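Local coordinates for capsid polyprotein VP90 (Turkey astrovirus 2, PDB 3TS3) that forms, through its projection domain, the dimeric spike of the astrovirus capsid; the whole protein probably self-assembles into an icosahedral shell, at residues Phe17-Val26 against Leu88-Val96; Asp72-Thr83 against Lys164-Pro175. All coordinates share one frame; numbering follows the deposited sequence.

Contact 1 and contact 2 lie on opposite sides of the chain's centre, their own centres about 27 Å apart, and at their nearest atoms they still stay about 7 Å from each other. Both nevertheless reach the same large antiparallel sheet of the spike domain: strand 76-81 of contact 2 is followed in the chain by strand 87-90, which enters contact 1. Contact 2 is a true strand pairing, held by a ladder of backbone bonds. In contact 1 a loop lies against a strand end and turn, joined by apolar side chains and water. Contact 1 also borders the second subunit, and its loop binds a sulfate ion, probably from the crystallisation liquor.

Contact 1: residues Phe17-Val26 against Leu88-Val96; sequences FVYNFQGERV and LFGQPRLGV. With SO4 (sulfate ion), chain I.
Leu94 meets Val26 tip to tip, its CD1 lying 3.9 Å from Val26 CG2, while Val18, crossing Leu94 at about a right angle, brings CG1 to the same methyl. The other branch of Leu94, CD2, rests on Asn20 CB. Further along, Val96 CG1 stands squarely over the centre of the Phe21 ring, 3.8 Å from its centroid, a CH-pi contact. At the far end Phe17 CE1 comes 3.5 Å from Leu88 CD1. The CG of Phe17 is anti to the backbone N (chi1 -167°), which swings the ring toward the strand although the CB points elsewhere.

Polar traffic between the segments goes through water: one molecule accepts from Phe21 N at 3.0 Å and donates to Leu94 O at 2.9 Å. Tyr19 O, buried against Leu94 and Val96, has no polar partner.

Behind this layer, Asn20 sets the shape of the loop. Its OD1 takes bonds from Gln22 N and Glu24 N, which come from opposite faces of the amide, and its ND2 gives an almost straight bond (2.9 Å) to Glu24 OE1. On the loop itself, Arg25 holds the sulfate through NH1 and NH2, with Ser27 OG also bonded to it; Arg25 NE is in a salt bridge with Glu114. Gly95 O accepts a hydrogen bond from Gln84 NE2 of the second subunit, whose Gln8 packs on Phe21.

Asn20-Gly23 is thus an Asx turn overlapping a type I beta turn, at the tip of a loop packed on the end of strand 87-90 and the turn after it, beside the dimer interface.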
loop_
_atom_site.group_PDB
_atom_site.type_symbol
_atom_site.label_atom_id
_atom_site.label_comp_id
_atom_site.label_asym_id
_atom_site.label_seq_id
_atom_site.Cartn_x
_atom_site.Cartn_y
_atom_site.Cartn_z
ATOM N N PHE C 17 8.159 -18.021 -1.937
ATOM C CA PHE C 17 7.993 -16.747 -1.259
ATOM C C PHE C 17 7.436 -15.757 -2.289
ATOM O O PHE C 17 6.455 -15.070 -2.021
ATOM C CB PHE C 17 9.368 -16.287 -0.745
ATOM C CG PHE C 17 9.325 -15.144 0.243
ATOM C CD1 PHE C 17 8.902 -13.896 -0.138
ATOM C CD2 PHE C 17 9.761 -15.326 1.537
ATOM C CE1 PHE C 17 8.888 -12.860 0.760
ATOM C CE2 PHE C 17 9.751 -14.292 2.441
ATOM C CZ PHE C 17 9.313 -13.058 2.054
ATOM N N VAL C 18 8.053 -15.712 -3.470
ATOM C CA VAL C 18 7.537 -14.931 -4.587
ATOM C C VAL C 18 7.409 -15.880 -5.770
ATOM O O VAL C 18 8.328 -16.620 -6.059
ATOM C CB VAL C 18 8.475 -13.777 -4.976
ATOM C CG1 VAL C 18 7.850 -12.926 -6.098
ATOM C CG2 VAL C 18 8.819 -12.936 -3.766
ATOM N N TYR C 19 6.261 -15.864 -6.428
ATOM C CA TYR C 19 6.022 -16.753 -7.555
ATOM C C TYR C 19 5.245 -16.061 -8.671
ATOM O O TYR C 19 4.617 -15.039 -8.466
ATOM C CB TYR C 19 5.302 -18.027 -7.088
ATOM C CG TYR C 19 3.989 -17.740 -6.409
ATOM C CD1 TYR C 19 3.938 -17.380 -5.073
ATOM C CD2 TYR C 19 2.804 -17.805 -7.112
ATOM C CE1 TYR C 19 2.741 -17.092 -4.465
ATOM C CE2 TYR C 19 1.602 -17.516 -6.511
ATOM C CZ TYR C 19 1.580 -17.160 -5.183
ATOM O OH TYR C 19 0.391 -16.874 -4.570
ATOM N N ASN C 20 5.326 -16.624 -9.866
ATOM C CA ASN C 20 4.595 -16.105 -11.016
ATOM C C ASN C 20 3.317 -16.890 -11.333
ATOM O O ASN C 20 2.997 -17.853 -10.656
ATOM C CB ASN C 20 5.507 -15.908 -12.236
ATOM C CG ASN C 20 5.984 -17.208 -12.846
ATOM O OD1 ASN C 20 5.404 -18.258 -12.635
ATOM N ND2 ASN C 20 7.042 -17.121 -13.640
ATOM N N PHE C 21 2.598 -16.465 -12.366
ATOM C CA PHE C 21 1.331 -17.094 -12.738
ATOM C C PHE C 21 1.501 -18.541 -13.181
ATOM O O PHE C 21 0.550 -19.299 -13.174
ATOM C CB PHE C 21 0.567 -16.280 -13.788
ATOM C CG PHE C 21 -0.260 -15.149 -13.217
ATOM C CD1 PHE C 21 -0.124 -13.871 -13.710
ATOM C CD2 PHE C 21 -1.160 -15.370 -12.199
ATOM C CE1 PHE C 21 -0.868 -12.833 -13.201
ATOM C CE2 PHE C 21 -1.917 -14.333 -11.688
ATOM C CZ PHE C 21 -1.766 -13.064 -12.193
ATOM N N GLN C 22 2.715 -18.910 -13.559
ATOM C CA GLN C 22 3.003 -20.280 -13.955
ATOM C C GLN C 22 3.404 -21.121 -12.745
ATOM O O GLN C 22 3.694 -22.290 -12.884
ATOM C CB GLN C 22 4.095 -20.335 -15.027
ATOM C CG GLN C 22 3.592 -20.031 -16.421
ATOM C CD GLN C 22 3.091 -18.616 -16.557
ATOM O OE1 GLN C 22 3.854 -17.662 -16.424
ATOM N NE2 GLN C 22 1.801 -18.472 -16.842
ATOM N N GLY C 23 3.427 -20.505 -11.569
ATOM C CA GLY C 23 3.807 -21.182 -10.346
ATOM C C GLY C 23 5.304 -21.294 -10.145
ATOM O O GLY C 23 5.748 -21.944 -9.217
ATOM N N GLU C 24 6.075 -20.671 -11.029
ATOM C CA GLU C 24 7.534 -20.675 -10.945
ATOM C C GLU C 24 8.086 -19.750 -9.864
ATOM O O GLU C 24 7.519 -18.713 -9.585
ATOM C CB GLU C 24 8.139 -20.309 -12.300
ATOM C CG GLU C 24 7.811 -21.311 -13.382
ATOM C CD GLU C 24 7.825 -20.709 -14.767
ATOM O OE1 GLU C 24 8.051 -19.500 -14.890
ATOM O OE2 GLU C 24 7.599 -21.455 -15.732
ATOM N N ARG C 25 9.216 -20.130 -9.285
ATOM C CA ARG C 25 9.856 -19.317 -8.263
ATOM C C ARG C 25 10.451 -18.053 -8.859
ATOM O O ARG C 25 11.032 -18.085 -9.930
ATOM C CB ARG C 25 10.966 -20.102 -7.562
ATOM C CG ARG C 25 11.699 -19.300 -6.496
ATOM C CD ARG C 25 12.727 -20.136 -5.741
ATOM N NE ARG C 25 13.578 -19.279 -4.929
ATOM C CZ ARG C 25 14.771 -18.831 -5.299
ATOM N NH1 ARG C 25 15.279 -19.172 -6.468
ATOM N NH2 ARG C 25 15.456 -18.037 -4.497
ATOM N N VAL C 26 10.296 -16.951 -8.143
ATOM C CA VAL C 26 10.945 -15.708 -8.503
ATOM C C VAL C 26 11.943 -15.456 -7.384
ATOM O O VAL C 26 11.571 -15.372 -6.236
ATOM C CB VAL C 26 9.935 -14.552 -8.607
ATOM C CG1 VAL C 26 10.652 -13.222 -8.839
ATOM C CG2 VAL C 26 8.965 -14.820 -9.741
ATOM N N LEU C 88 1.568 -9.401 0.753
ATOM C CA LEU C 88 2.673 -9.102 -0.144
ATOM C C LEU C 88 2.175 -9.027 -1.573
ATOM O O LEU C 88 1.514 -9.941 -2.038
ATOM C CB LEU C 88 3.771 -10.166 -0.081
ATOM C CG LEU C 88 4.556 -10.408 1.206
ATOM C CD1 LEU C 88 5.747 -11.325 0.916
ATOM C CD2 LEU C 88 5.028 -9.091 1.821
ATOM N N PHE C 89 2.506 -7.928 -2.243
ATOM C CA PHE C 89 2.272 -7.783 -3.672
ATOM C C PHE C 89 3.538 -8.251 -4.363
ATOM O O PHE C 89 4.629 -8.009 -3.885
ATOM C CB PHE C 89 2.055 -6.324 -4.082
ATOM C CG PHE C 89 0.674 -5.788 -3.808
ATOM C CD1 PHE C 89 0.355 -5.283 -2.572
ATOM C CD2 PHE C 89 -0.280 -5.750 -4.803
ATOM C CE1 PHE C 89 -0.887 -4.772 -2.320
ATOM C CE2 PHE C 89 -1.535 -5.248 -4.559
ATOM C CZ PHE C 89 -1.838 -4.747 -3.320
ATOM N N GLY C 90 3.370 -8.914 -5.493
ATOM C CA GLY C 90 4.482 -9.350 -6.311
ATOM C C GLY C 90 5.084 -8.255 -7.167
ATOM O O GLY C 90 4.459 -7.243 -7.421
ATOM N N GLN C 91 6.280 -8.523 -7.674
ATOM C CA GLN C 91 7.031 -7.599 -8.500
ATOM C C GLN C 91 6.099 -7.192 -9.636
ATOM O O GLN C 91 5.398 -8.019 -10.171
ATOM C CB GLN C 91 8.227 -8.376 -9.064
ATOM C CG GLN C 91 9.195 -7.580 -9.922
ATOM C CD GLN C 91 10.241 -8.464 -10.573
ATOM O OE1 GLN C 91 10.020 -9.646 -10.783
ATOM N NE2 GLN C 91 11.378 -7.880 -10.896
ATOM N N PRO C 92 6.108 -5.917 -10.014
ATOM C CA PRO C 92 5.088 -5.409 -10.931
ATOM C C PRO C 92 5.032 -6.138 -12.272
ATOM O O PRO C 92 3.940 -6.358 -12.762
ATOM C CB PRO C 92 5.489 -3.941 -11.112
ATOM C CG PRO C 92 6.079 -3.576 -9.793
ATOM C CD PRO C 92 6.775 -4.819 -9.288
ATOM N N ARG C 93 6.165 -6.551 -12.822
ATOM C CA ARG C 93 6.159 -7.220 -14.125
ATOM C C ARG C 93 5.372 -8.542 -14.115
ATOM O O ARG C 93 4.914 -9.000 -15.147
ATOM C CB ARG C 93 7.590 -7.447 -14.637
ATOM C CG ARG C 93 8.367 -8.431 -13.802
ATOM C CD ARG C 93 9.763 -8.713 -14.311
ATOM N NE ARG C 93 10.383 -9.713 -13.452
ATOM C CZ ARG C 93 10.289 -11.027 -13.627
ATOM N NH1 ARG C 93 9.633 -11.525 -14.670
ATOM N NH2 ARG C 93 10.876 -11.844 -12.763
ATOM N N LEU C 94 5.273 -9.162 -12.947
ATOM C CA LEU C 94 4.554 -10.421 -12.786
ATOM C C LEU C 94 3.045 -10.336 -12.988
ATOM O O LEU C 94 2.425 -11.269 -13.476
ATOM C CB LEU C 94 4.863 -11.038 -11.426
ATOM C CG LEU C 94 6.338 -11.282 -11.101
ATOM C CD1 LEU C 94 6.460 -11.870 -9.711
ATOM C CD2 LEU C 94 6.946 -12.223 -12.139
ATOM N N GLY C 95 2.454 -9.242 -12.529
ATOM C CA GLY C 95 1.023 -9.054 -12.643
ATOM C C GLY C 95 0.217 -9.840 -11.618
ATOM O O GLY C 95 -1.001 -9.845 -11.661
ATOM N N VAL C 96 0.910 -10.511 -10.708
ATOM C CA VAL C 96 0.278 -11.366 -9.703
ATOM C C VAL C 96 -0.496 -10.655 -8.599
ATOM O O VAL C 96 -1.332 -11.262 -7.954
ATOM C CB VAL C 96 1.249 -12.405 -9.079
ATOM C CG1 VAL C 96 1.718 -13.393 -10.140
ATOM C CG2 VAL C 96 2.422 -11.720 -8.411
HETATM S S SO4 I . 18.795 -17.776 -6.186
HETATM O O1 SO4 I . 20.150 -18.314 -6.038
HETATM O O2 SO4 I . 18.127 -17.778 -4.892
HETATM O O3 SO4 I . 18.890 -16.415 -6.706
HETATM O O4 SO4 I . 18.048 -18.594 -7.139
HETATM O O HOH W 1 8.023 -14.571 -14.851
HETATM O O HOH W 2 3.340 -13.965 -13.746
#

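Contact 2: residues Asp72-Thr83 against Lys164-Pro175; sequences DAASWWNILDVT and KYILFFSTTEDP
Trp76 lays one indole face over the backbone of Glu173 and Asp174, with Asp174 CB 3.7 Å from the centroid of its six-membered ring. The Asp174 carboxylate runs almost parallel to the indole, their planes 4° apart; its OD1 makes a salt bridge to Arg47 and accepts from Gly176 N. Asn78 CB, on the same sheet face, sits over the Phe169 ring, since Phe169 CG lies between its backbone N and carbonyl carbon (chi1 62°). Leu80 CD1 comes to the ring edge, 3.7 Å from Phe169 CZ.

On the other face, Ser170 CB lies over the six-membered ring of Trp77. Phe168 is nearly parallel to that ring but slid aside. Ile79 CG2 and Ile166 CG2 press together at 3.4 Å, while helix 129-135 packs over Trp77, Ile79 and Phe168.

The antiparallel ladder ties Asn78 to Phe169, Leu80 to Leu167 and Val82 N to Tyr165 O. Phe169 O is gripped by Asn78 N at 2.9 Å and, from above the carbonyl plane, by Asn78 ND2; Asn78 OD1 is taken by Tyr179. Thr83 OG1 donates to Asp81 OD1 and accepts from Tyr165 N.

Backbone bonds thus fix the register, reinforced by Asn78 within the ladder and by Thr83 and Asp81 at one end.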
loop_
_atom_site.group_PDB
_atom_site.type_symbol
_atom_site.label_atom_id
_atom_site.label_comp_id
_atom_site.label_asym_id
_atom_site.label_seq_id
_atom_site.Cartn_x
_atom_site.Cartn_y
_atom_site.Cartn_z
ATOM N N ASP C 72 19.319 4.713 8.829
ATOM C CA ASP C 72 19.487 6.150 8.999
ATOM C C ASP C 72 19.429 6.538 10.472
ATOM O O ASP C 72 18.648 5.984 11.226
ATOM C CB ASP C 72 18.403 6.914 8.236
ATOM C CG ASP C 72 18.518 6.750 6.738
ATOM O OD1 ASP C 72 19.527 7.185 6.160
ATOM O OD2 ASP C 72 17.595 6.192 6.132
ATOM N N ALA C 73 20.244 7.506 10.867
ATOM C CA ALA C 73 20.188 8.018 12.229
ATOM C C ALA C 73 18.807 8.617 12.440
ATOM O O ALA C 73 18.269 9.245 11.544
ATOM C CB ALA C 73 21.251 9.095 12.430
ATOM N N ALA C 74 18.230 8.396 13.619
ATOM C CA ALA C 74 16.892 8.890 13.924
ATOM C C ALA C 74 16.620 8.966 15.423
ATOM O O ALA C 74 17.324 8.360 16.207
ATOM C CB ALA C 74 15.847 8.016 13.253
ATOM N N SER C 75 15.597 9.722 15.802
ATOM C CA SER C 75 15.169 9.817 17.197
ATOM C C SER C 75 13.839 9.113 17.488
ATOM O O SER C 75 13.466 8.957 18.635
ATOM C CB SER C 75 15.073 11.282 17.634
ATOM O OG SER C 75 16.347 11.900 17.700
ATOM N N TRP C 76 13.110 8.731 16.445
ATOM C CA TRP C 76 11.815 8.084 16.625
ATOM C C TRP C 76 11.797 6.692 15.988
ATOM O O TRP C 76 11.917 6.540 14.788
ATOM C CB TRP C 76 10.699 8.975 16.073
ATOM C CG TRP C 76 10.605 10.302 16.787
ATOM C CD1 TRP C 76 11.188 11.479 16.414
ATOM C CD2 TRP C 76 9.894 10.577 17.998
ATOM N NE1 TRP C 76 10.886 12.463 17.318
ATOM C CE2 TRP C 76 10.082 11.939 18.293
ATOM C CE3 TRP C 76 9.107 9.806 18.860
ATOM C CZ2 TRP C 76 9.526 12.539 19.409
ATOM C CZ3 TRP C 76 8.552 10.411 19.967
ATOM C CH2 TRP C 76 8.761 11.763 20.230
ATOM N N TRP C 77 11.648 5.692 16.840
ATOM C CA TRP C 77 11.746 4.299 16.456
ATOM C C TRP C 77 10.408 3.616 16.646
ATOM O O TRP C 77 9.746 3.817 17.639
ATOM C CB TRP C 77 12.868 3.636 17.256
ATOM C CG TRP C 77 14.161 4.304 16.946
ATOM C CD1 TRP C 77 14.753 5.314 17.642
ATOM C CD2 TRP C 77 14.990 4.060 15.807
ATOM N NE1 TRP C 77 15.918 5.693 17.021
ATOM C CE2 TRP C 77 16.086 4.935 15.893
ATOM C CE3 TRP C 77 14.922 3.171 14.736
ATOM C CZ2 TRP C 77 17.092 4.954 14.935
ATOM C CZ3 TRP C 77 15.919 3.187 13.801
ATOM C CH2 TRP C 77 16.994 4.067 13.905
ATOM N N ASN C 78 10.007 2.852 15.649
ATOM C CA ASN C 78 8.687 2.267 15.634
ATOM C C ASN C 78 8.705 0.763 15.450
ATOM O O ASN C 78 9.282 0.267 14.514
ATOM C CB ASN C 78 7.888 2.926 14.511
ATOM C CG ASN C 78 7.883 4.435 14.625
ATOM O OD1 ASN C 78 7.099 4.995 15.361
ATOM N ND2 ASN C 78 8.772 5.091 13.903
ATOM N N ILE C 79 8.061 0.058 16.371
ATOM C CA ILE C 79 7.915 -1.380 16.281
ATOM C C ILE C 79 6.428 -1.637 16.051
ATOM O O ILE C 79 5.632 -1.571 16.979
ATOM C CB ILE C 79 8.362 -2.041 17.597
ATOM C CG1 ILE C 79 9.771 -1.582 17.969
ATOM C CG2 ILE C 79 8.321 -3.546 17.486
ATOM C CD1 ILE C 79 10.206 -1.969 19.364
ATOM N N LEU C 80 6.070 -1.951 14.810
ATOM C CA LEU C 80 4.670 -2.144 14.446
ATOM C C LEU C 80 4.380 -3.583 14.026
ATOM O O LEU C 80 5.240 -4.267 13.505
ATOM C CB LEU C 80 4.261 -1.177 13.334
ATOM C CG LEU C 80 4.397 0.314 13.635
ATOM C CD1 LEU C 80 3.723 1.101 12.523
ATOM C CD2 LEU C 80 3.770 0.646 14.972
ATOM N N ASP C 81 3.151 -4.019 14.266
ATOM C CA ASP C 81 2.728 -5.378 13.961
ATOM C C ASP C 81 1.918 -5.366 12.664
ATOM O O ASP C 81 0.933 -4.665 12.563
ATOM C CB ASP C 81 1.858 -5.876 15.122
ATOM C CG ASP C 81 1.256 -7.244 14.875
ATOM O OD1 ASP C 81 1.780 -8.002 14.061
ATOM O OD2 ASP C 81 0.252 -7.546 15.538
ATOM N N VAL C 82 2.362 -6.116 11.660
ATOM C CA VAL C 82 1.639 -6.185 10.397
ATOM C C VAL C 82 0.981 -7.546 10.181
ATOM O O VAL C 82 0.527 -7.851 9.103
ATOM C CB VAL C 82 2.532 -5.804 9.196
ATOM C CG1 VAL C 82 2.913 -4.335 9.275
ATOM C CG2 VAL C 82 3.768 -6.693 9.140
ATOM N N THR C 83 0.918 -8.348 11.233
ATOM C CA THR C 83 0.403 -9.701 11.098
ATOM C C THR C 83 -1.050 -9.830 10.648
ATOM O O THR C 83 -1.361 -10.644 9.798
ATOM C CB THR C 83 0.528 -10.453 12.440
ATOM O OG1 THR C 83 1.843 -10.266 12.974
ATOM C CG2 THR C 83 0.267 -11.932 12.254
ATOM N N LYS C 164 4.490 -13.250 15.148
ATOM C CA LYS C 164 4.142 -11.914 14.686
ATOM C C LYS C 164 5.156 -11.366 13.693
ATOM O O LYS C 164 6.353 -11.514 13.872
ATOM C CB LYS C 164 4.026 -10.939 15.862
ATOM C CG LYS C 164 2.745 -11.050 16.670
ATOM C CD LYS C 164 2.622 -9.845 17.581
ATOM C CE LYS C 164 1.422 -9.946 18.484
ATOM N NZ LYS C 164 1.358 -8.790 19.407
ATOM N N TYR C 165 4.654 -10.721 12.651
ATOM C CA TYR C 165 5.514 -10.054 11.688
ATOM C C TYR C 165 5.661 -8.625 12.180
ATOM O O TYR C 165 4.688 -7.904 12.326
ATOM C CB TYR C 165 4.875 -10.051 10.301
ATOM C CG TYR C 165 4.815 -11.400 9.625
ATOM C CD1 TYR C 165 3.772 -12.275 9.863
ATOM C CD2 TYR C 165 5.793 -11.777 8.732
ATOM C CE1 TYR C 165 3.722 -13.494 9.236
ATOM C CE2 TYR C 165 5.752 -12.980 8.113
ATOM C CZ TYR C 165 4.707 -13.835 8.362
ATOM O OH TYR C 165 4.675 -15.037 7.732
ATOM N N ILE C 166 6.897 -8.239 12.456
ATOM C CA ILE C 166 7.167 -6.946 13.036
ATOM C C ILE C 166 7.878 -6.049 12.048
ATOM O O ILE C 166 8.951 -6.372 11.583
ATOM C CB ILE C 166 8.068 -7.104 14.271
ATOM C CG1 ILE C 166 7.403 -8.032 15.288
ATOM C CG2 ILE C 166 8.395 -5.755 14.875
ATOM C CD1 ILE C 166 6.098 -7.497 15.823
ATOM N N LEU C 167 7.275 -4.910 11.747
ATOM C CA LEU C 167 7.893 -3.968 10.834
ATOM C C LEU C 167 8.585 -2.898 11.671
ATOM O O LEU C 167 7.953 -2.219 12.452
ATOM C CB LEU C 167 6.826 -3.344 9.937
ATOM C CG LEU C 167 7.306 -2.284 8.947
ATOM C CD1 LEU C 167 8.268 -2.856 7.925
ATOM C CD2 LEU C 167 6.122 -1.625 8.278
ATOM N N PHE C 168 9.898 -2.780 11.511
ATOM C CA PHE C 168 10.698 -1.884 12.333
ATOM C C PHE C 168 11.322 -0.792 11.480
ATOM O O PHE C 168 12.036 -1.076 10.540
ATOM C CB PHE C 168 11.782 -2.705 13.044
ATOM C CG PHE C 168 12.791 -1.880 13.787
ATOM C CD1 PHE C 168 12.434 -1.206 14.926
ATOM C CD2 PHE C 168 14.103 -1.802 13.359
ATOM C CE1 PHE C 168 13.345 -0.464 15.619
ATOM C CE2 PHE C 168 15.018 -1.048 14.051
ATOM C CZ PHE C 168 14.639 -0.380 15.175
ATOM N N PHE C 169 11.016 0.455 11.814
ATOM C CA PHE C 169 11.498 1.582 11.041
ATOM C C PHE C 169 11.512 2.855 11.872
ATOM O O PHE C 169 10.857 2.939 12.893
ATOM C CB PHE C 169 10.604 1.769 9.808
ATOM C CG PHE C 169 9.178 2.082 10.140
ATOM C CD1 PHE C 169 8.718 3.377 10.080
ATOM C CD2 PHE C 169 8.309 1.089 10.526
ATOM C CE1 PHE C 169 7.432 3.669 10.386
ATOM C CE2 PHE C 169 7.014 1.381 10.833
ATOM C CZ PHE C 169 6.571 2.669 10.752
ATOM N N SER C 170 12.262 3.853 11.424
ATOM C CA SER C 170 12.274 5.135 12.106
ATOM C C SER C 170 11.442 6.160 11.342
ATOM O O SER C 170 11.151 5.981 10.174
ATOM C CB SER C 170 13.700 5.659 12.280
ATOM O OG SER C 170 14.253 6.044 11.038
ATOM N N THR C 171 11.061 7.223 12.035
ATOM C CA THR C 171 10.391 8.358 11.429
ATOM C C THR C 171 11.166 9.615 11.810
ATOM O O THR C 171 11.871 9.630 12.808
ATOM C CB THR C 171 8.913 8.509 11.870
ATOM O OG1 THR C 171 8.816 8.473 13.294
ATOM C CG2 THR C 171 8.063 7.399 11.288
ATOM N N THR C 172 11.065 10.639 10.974
ATOM C CA THR C 172 11.733 11.915 11.212
ATOM C C THR C 172 11.167 12.668 12.412
ATOM O O THR C 172 11.855 13.469 13.024
ATOM C CB THR C 172 11.699 12.805 9.981
ATOM O OG1 THR C 172 10.341 13.013 9.594
ATOM C CG2 THR C 172 12.458 12.161 8.849
ATOM N N GLU C 173 9.900 12.418 12.726
ATOM C CA GLU C 173 9.211 13.116 13.803
ATOM C C GLU C 173 8.278 12.169 14.549
ATOM O O GLU C 173 8.052 11.039 14.122
ATOM C CB GLU C 173 8.430 14.338 13.287
ATOM C CG GLU C 173 9.266 15.377 12.528
ATOM C CD GLU C 173 10.312 16.063 13.385
ATOM O OE1 GLU C 173 10.251 15.968 14.620
ATOM O OE2 GLU C 173 11.210 16.691 12.806
ATOM N N ASP C 174 7.740 12.653 15.661
ATOM C CA ASP C 174 6.861 11.871 16.521
ATOM C C ASP C 174 5.658 11.421 15.695
ATOM O O ASP C 174 4.994 12.240 15.091
ATOM C CB ASP C 174 6.401 12.812 17.641
ATOM C CG ASP C 174 5.560 12.137 18.704
ATOM O OD1 ASP C 174 5.243 10.951 18.573
ATOM O OD2 ASP C 174 5.225 12.817 19.692
ATOM N N PRO C 175 5.397 10.116 15.665
ATOM C CA PRO C 175 4.241 9.574 14.941
ATOM C C PRO C 175 2.943 9.852 15.695
ATOM O O PRO C 175 1.861 9.666 15.160
ATOM C CB PRO C 175 4.534 8.073 14.883
ATOM C CG PRO C 175 5.390 7.813 16.067
ATOM C CD PRO C 175 6.245 9.047 16.218
HETATM O O HOH W 3 16.328 4.552 10.490
HETATM O O HOH W 4 13.873 11.074 14.098
#